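Local coordinates for cytochrome c6 (Synechococcus sp., PDB 4EIE), which probably transfers electrons through a covalently bound heme c in the thylakoid, at residues 41-52 against 70-78. Numbering follows the deposited sequence.
Sequences YTSVEAIANLVT and IQAVSQYVL. With HEC (heme c), chain B.
Ser74 packs as a knob among Val44, Ile47, Ala48 and Val51 where helical segments 44-52 and 70-78 come closest, the axes of these segments 8.5 Å apart and crossing at 124°. With its OG anti to the carbonyl carbon (chi1 -65°), the hydroxyl turns back to donate to Ile70 O at 2.8 Å, from above the carbonyl plane and on the face opposite Ser74 N. This pairing satisfies the buried hydroxyl within its own helix and lets OG lie against Ala48 CA at 3.2 Å, a close fit without a hydrogen bond between the helices. Next to it, Ile47 CD1 meets Leu78 CB, and the side chains of Val51 and Ile70 run past each other in opposite directions, Val51 CG1 against Ile70 CG2. This is the cytochrome c fold, with the C-terminal helix 67-82 packed on a helix that lines the heme pocket: Val51 CG2 approaches the heme methyl CMB to 3.5 Å, and Val77 CG2 reaches the same methyl. On the solvent-facing side Val44 is a second knob, but its surroundings are more open: CG1 lies 3.5 Å from NE2 of exposed, bent Gln71. Beyond, Leu78 CD1 rests on the backbone of exposed Thr42, 3.5 Å from its C.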
loop_
_atom_site.group_PDB
_atom_site.type_symbol
_atom_site.label_atom_id
_atom_site.label_comp_id
_atom_site.label_asym_id
_atom_site.label_seq_id
_atom_site.Cartn_x
_atom_site.Cartn_y
_atom_site.Cartn_z
ATOM N N TYR A 41 -6.555 -6.794 -3.494
ATOM C CA TYR A 41 -5.861 -6.250 -2.325
ATOM C C TYR A 41 -6.899 -5.812 -1.309
ATOM O O TYR A 41 -7.148 -4.640 -1.036
ATOM C CB TYR A 41 -4.981 -5.065 -2.765
ATOM C CG TYR A 41 -3.839 -5.514 -3.618
ATOM C CD1 TYR A 41 -2.801 -6.235 -3.058
ATOM C CD2 TYR A 41 -3.776 -5.279 -4.987
ATOM C CE1 TYR A 41 -1.744 -6.684 -3.814
ATOM C CE2 TYR A 41 -2.746 -5.771 -5.749
ATOM C CZ TYR A 41 -1.748 -6.494 -5.164
ATOM O OH TYR A 41 -0.724 -6.983 -5.927
ATOM N N THR A 42 -7.491 -6.834 -0.688
ATOM C CA THR A 42 -8.644 -6.714 0.181
ATOM C C THR A 42 -8.388 -7.419 1.526
ATOM O O THR A 42 -9.313 -7.625 2.308
ATOM C CB THR A 42 -9.880 -7.264 -0.488
ATOM O OG1 THR A 42 -9.618 -8.643 -0.782
ATOM C CG2 THR A 42 -10.245 -6.523 -1.729
ATOM N N SER A 43 -7.114 -7.687 1.824
ATOM C CA SER A 43 -6.670 -8.241 3.088
ATOM C C SER A 43 -5.332 -7.636 3.428
ATOM O O SER A 43 -4.587 -7.188 2.572
ATOM C CB SER A 43 -6.558 -9.751 3.033
ATOM O OG SER A 43 -5.456 -10.095 2.197
ATOM N N VAL A 44 -5.027 -7.656 4.728
ATOM C CA VAL A 44 -3.723 -7.203 5.169
ATOM C C VAL A 44 -2.654 -8.087 4.510
ATOM O O VAL A 44 -1.637 -7.543 4.052
ATOM C CB VAL A 44 -3.620 -7.265 6.676
ATOM C CG1 VAL A 44 -2.186 -6.921 7.134
ATOM C CG2 VAL A 44 -4.621 -6.304 7.327
ATOM N N GLU A 45 -2.854 -9.368 4.464
ATOM C CA GLU A 45 -1.840 -10.254 3.947
ATOM C C GLU A 45 -1.564 -10.005 2.472
ATOM O O GLU A 45 -0.400 -10.013 2.071
ATOM C CB GLU A 45 -2.324 -11.677 4.130
ATOM C CG GLU A 45 -1.467 -12.742 3.595
ATOM N N ALA A 46 -2.589 -9.762 1.659
ATOM C CA ALA A 46 -2.363 -9.500 0.248
ATOM C C ALA A 46 -1.512 -8.255 0.068
ATOM O O ALA A 46 -0.597 -8.215 -0.758
ATOM C CB ALA A 46 -3.703 -9.354 -0.466
ATOM N N ILE A 47 -1.839 -7.212 0.803
ATOM C CA ILE A 47 -1.092 -5.976 0.715
ATOM C C ILE A 47 0.334 -6.118 1.217
ATOM O O ILE A 47 1.275 -5.681 0.576
ATOM C CB ILE A 47 -1.858 -4.838 1.430
ATOM C CG1 ILE A 47 -3.185 -4.556 0.741
ATOM C CG2 ILE A 47 -1.022 -3.556 1.496
ATOM C CD1 ILE A 47 -4.192 -3.821 1.597
ATOM N N ALA A 48 0.480 -6.787 2.370
ATOM C CA ALA A 48 1.796 -6.990 2.945
ATOM C C ALA A 48 2.678 -7.790 2.013
ATOM O O ALA A 48 3.864 -7.512 1.899
ATOM C CB ALA A 48 1.683 -7.691 4.308
ATOM N N ASN A 49 2.117 -8.784 1.325
ATOM C CA ASN A 49 2.947 -9.573 0.398
ATOM C C ASN A 49 3.501 -8.693 -0.694
ATOM O O ASN A 49 4.676 -8.820 -1.071
ATOM C CB ASN A 49 2.143 -10.717 -0.192
ATOM C CG ASN A 49 1.913 -11.857 0.795
ATOM O OD1 ASN A 49 2.588 -11.957 1.790
ATOM N ND2 ASN A 49 0.961 -12.717 0.465
ATOM N N LEU A 50 2.688 -7.810 -1.259
ATOM C CA LEU A 50 3.132 -6.890 -2.306
ATOM C C LEU A 50 4.171 -5.926 -1.759
ATOM O O LEU A 50 5.193 -5.679 -2.387
ATOM C CB LEU A 50 1.985 -6.145 -2.883
ATOM C CG LEU A 50 2.344 -5.059 -3.903
ATOM C CD1 LEU A 50 3.163 -5.563 -5.068
ATOM C CD2 LEU A 50 1.138 -4.329 -4.361
ATOM N N VAL A 51 3.910 -5.323 -0.602
ATOM C CA VAL A 51 4.869 -4.367 -0.057
ATOM C C VAL A 51 6.187 -5.041 0.171
ATOM O O VAL A 51 7.248 -4.467 -0.069
ATOM C CB VAL A 51 4.292 -3.769 1.239
ATOM C CG1 VAL A 51 5.328 -2.960 1.958
ATOM C CG2 VAL A 51 3.083 -2.852 0.903
ATOM N N THR A 52 6.181 -6.273 0.692
ATOM C CA THR A 52 7.409 -6.973 1.016
ATOM C C THR A 52 8.229 -7.257 -0.259
ATOM O O THR A 52 9.442 -7.031 -0.293
ATOM C CB THR A 52 7.087 -8.259 1.765
ATOM O OG1 THR A 52 6.339 -7.952 2.928
ATOM C CG2 THR A 52 8.341 -8.970 2.194
ATOM N N ILE A 70 5.654 -3.175 7.963
ATOM C CA ILE A 70 4.900 -3.628 6.800
ATOM C C ILE A 70 3.462 -3.989 7.183
ATOM O O ILE A 70 2.523 -3.610 6.507
ATOM C CB ILE A 70 5.638 -4.730 6.056
ATOM C CG1 ILE A 70 6.934 -4.205 5.457
ATOM C CG2 ILE A 70 4.721 -5.363 5.015
ATOM C CD1 ILE A 70 7.855 -5.244 4.859
ATOM N N GLN A 71 3.299 -4.663 8.311
ATOM C CA GLN A 71 1.946 -4.951 8.772
ATOM C C GLN A 71 1.186 -3.676 9.052
ATOM O O GLN A 71 0.011 -3.583 8.686
ATOM C CB GLN A 71 1.946 -5.848 10.018
ATOM C CG GLN A 71 2.431 -7.232 9.791
ATOM C CD GLN A 71 1.544 -8.046 8.904
ATOM O OE1 GLN A 71 1.985 -8.533 7.851
ATOM N NE2 GLN A 71 0.296 -8.155 9.262
ATOM N N ALA A 72 1.822 -2.717 9.728
ATOM C CA ALA A 72 1.114 -1.532 10.086
ATOM C C ALA A 72 0.681 -0.714 8.856
ATOM O O ALA A 72 -0.446 -0.243 8.782
ATOM C CB ALA A 72 1.953 -0.664 11.015
ATOM N N VAL A 73 1.588 -0.535 7.905
ATOM C CA VAL A 73 1.230 0.251 6.725
ATOM C C VAL A 73 0.175 -0.513 5.886
ATOM O O VAL A 73 -0.671 0.103 5.253
ATOM C CB VAL A 73 2.452 0.668 5.920
ATOM C CG1 VAL A 73 3.093 -0.478 5.112
ATOM C CG2 VAL A 73 2.094 1.825 4.998
ATOM N N SER A 74 0.242 -1.836 5.888
ATOM C CA SER A 74 -0.699 -2.621 5.142
ATOM C C SER A 74 -2.102 -2.489 5.704
ATOM O O SER A 74 -3.067 -2.384 4.957
ATOM C CB SER A 74 -0.259 -4.083 5.065
ATOM O OG SER A 74 0.952 -4.207 4.320
ATOM N N GLN A 75 -2.217 -2.511 7.025
ATOM C CA GLN A 75 -3.500 -2.267 7.671
ATOM C C GLN A 75 -3.999 -0.872 7.339
ATOM O O GLN A 75 -5.191 -0.681 7.026
ATOM C CB GLN A 75 -3.375 -2.445 9.170
ATOM C CG GLN A 75 -4.627 -2.053 9.957
ATOM C CD GLN A 75 -5.836 -2.888 9.586
ATOM O OE1 GLN A 75 -5.781 -4.114 9.583
ATOM N NE2 GLN A 75 -6.966 -2.211 9.354
ATOM N N TYR A 76 -3.136 0.137 7.384
ATOM C CA TYR A 76 -3.564 1.504 7.039
ATOM C C TYR A 76 -4.118 1.552 5.625
ATOM O O TYR A 76 -5.189 2.098 5.372
ATOM C CB TYR A 76 -2.379 2.449 7.209
ATOM C CG TYR A 76 -2.672 3.838 6.737
ATOM C CD1 TYR A 76 -3.493 4.689 7.512
ATOM C CD2 TYR A 76 -2.122 4.345 5.584
ATOM C CE1 TYR A 76 -3.766 5.989 7.103
ATOM C CE2 TYR A 76 -2.436 5.662 5.145
ATOM C CZ TYR A 76 -3.220 6.440 5.950
ATOM O OH TYR A 76 -3.503 7.728 5.560
ATOM N N VAL A 77 -3.386 0.974 4.673
ATOM C CA VAL A 77 -3.840 0.965 3.308
ATOM C C VAL A 77 -5.141 0.224 3.136
ATOM O O VAL A 77 -6.033 0.661 2.397
ATOM C CB VAL A 77 -2.744 0.412 2.382
ATOM C CG1 VAL A 77 -3.256 0.135 0.968
ATOM C CG2 VAL A 77 -1.595 1.389 2.318
ATOM N N LEU A 78 -5.274 -0.906 3.817
ATOM C CA LEU A 78 -6.536 -1.661 3.740
ATOM C C LEU A 78 -7.704 -0.805 4.195
ATOM O O LEU A 78 -8.725 -0.671 3.509
ATOM C CB LEU A 78 -6.459 -2.945 4.559
ATOM C CG LEU A 78 -7.751 -3.786 4.494
ATOM C CD1 LEU A 78 -8.018 -4.269 3.111
ATOM C CD2 LEU A 78 -7.611 -5.003 5.430
HETATM FE FE HEC B . 2.941 0.967 -4.513
HETATM C CHA HEC B . 1.016 -0.823 -6.631
HETATM C CHB HEC B . 1.124 -0.185 -1.869
HETATM C CHC HEC B . 5.104 2.466 -2.354
HETATM C CHD HEC B . 4.492 2.421 -7.131
HETATM N NA HEC B . 1.356 -0.199 -4.318
HETATM C C1A HEC B . 0.651 -0.828 -5.317
HETATM C C2A HEC B . -0.462 -1.549 -4.781
HETATM C C3A HEC B . -0.426 -1.382 -3.428
HETATM C C4A HEC B . 0.718 -0.565 -3.146
HETATM C CMA HEC B . -1.344 -1.959 -2.387
HETATM C CAA HEC B . -1.487 -2.306 -5.590
HETATM C CBA HEC B . -2.554 -1.359 -6.127
HETATM C CGA HEC B . -3.531 -1.979 -7.080
HETATM O O1A HEC B . -3.328 -3.084 -7.586
HETATM O O2A HEC B . -4.574 -1.312 -7.432
HETATM N NB HEC B . 3.116 1.089 -2.529
HETATM C C1B HEC B . 2.265 0.564 -1.605
HETATM C C2B HEC B . 2.720 0.862 -0.259
HETATM C C3B HEC B . 3.884 1.518 -0.397
HETATM C C4B HEC B . 4.104 1.686 -1.824
HETATM C CMB HEC B . 1.987 0.522 0.987
HETATM C CAB HEC B . 4.843 2.073 0.662
HETATM C CBB HEC B . 5.456 1.030 1.517
HETATM N NC HEC B . 4.497 2.192 -4.731
HETATM C C1C HEC B . 5.197 2.782 -3.727
HETATM C C2C HEC B . 6.064 3.799 -4.248
HETATM C C3C HEC B . 5.884 3.814 -5.573
HETATM C C4C HEC B . 4.915 2.783 -5.889
HETATM C CMC HEC B . 6.866 4.746 -3.369
HETATM C CAC HEC B . 6.493 4.740 -6.621
HETATM C CBC HEC B . 7.949 4.735 -6.648
HETATM N ND HEC B . 2.802 0.818 -6.484
HETATM C C1D HEC B . 3.583 1.431 -7.443
HETATM C C2D HEC B . 3.366 0.916 -8.730
HETATM C C3D HEC B . 2.410 -0.079 -8.584
HETATM C C4D HEC B . 2.044 -0.087 -7.212
HETATM C CMD HEC B . 4.071 1.318 -9.991
HETATM C CAD HEC B . 1.891 -0.998 -9.655
HETATM C CBD HEC B . 2.629 -2.332 -9.600
HETATM C CGD HEC B . 2.186 -3.176 -10.770
HETATM O O1D HEC B . 2.815 -3.177 -11.826
HETATM O O2D HEC B . 1.132 -3.771 -10.718
#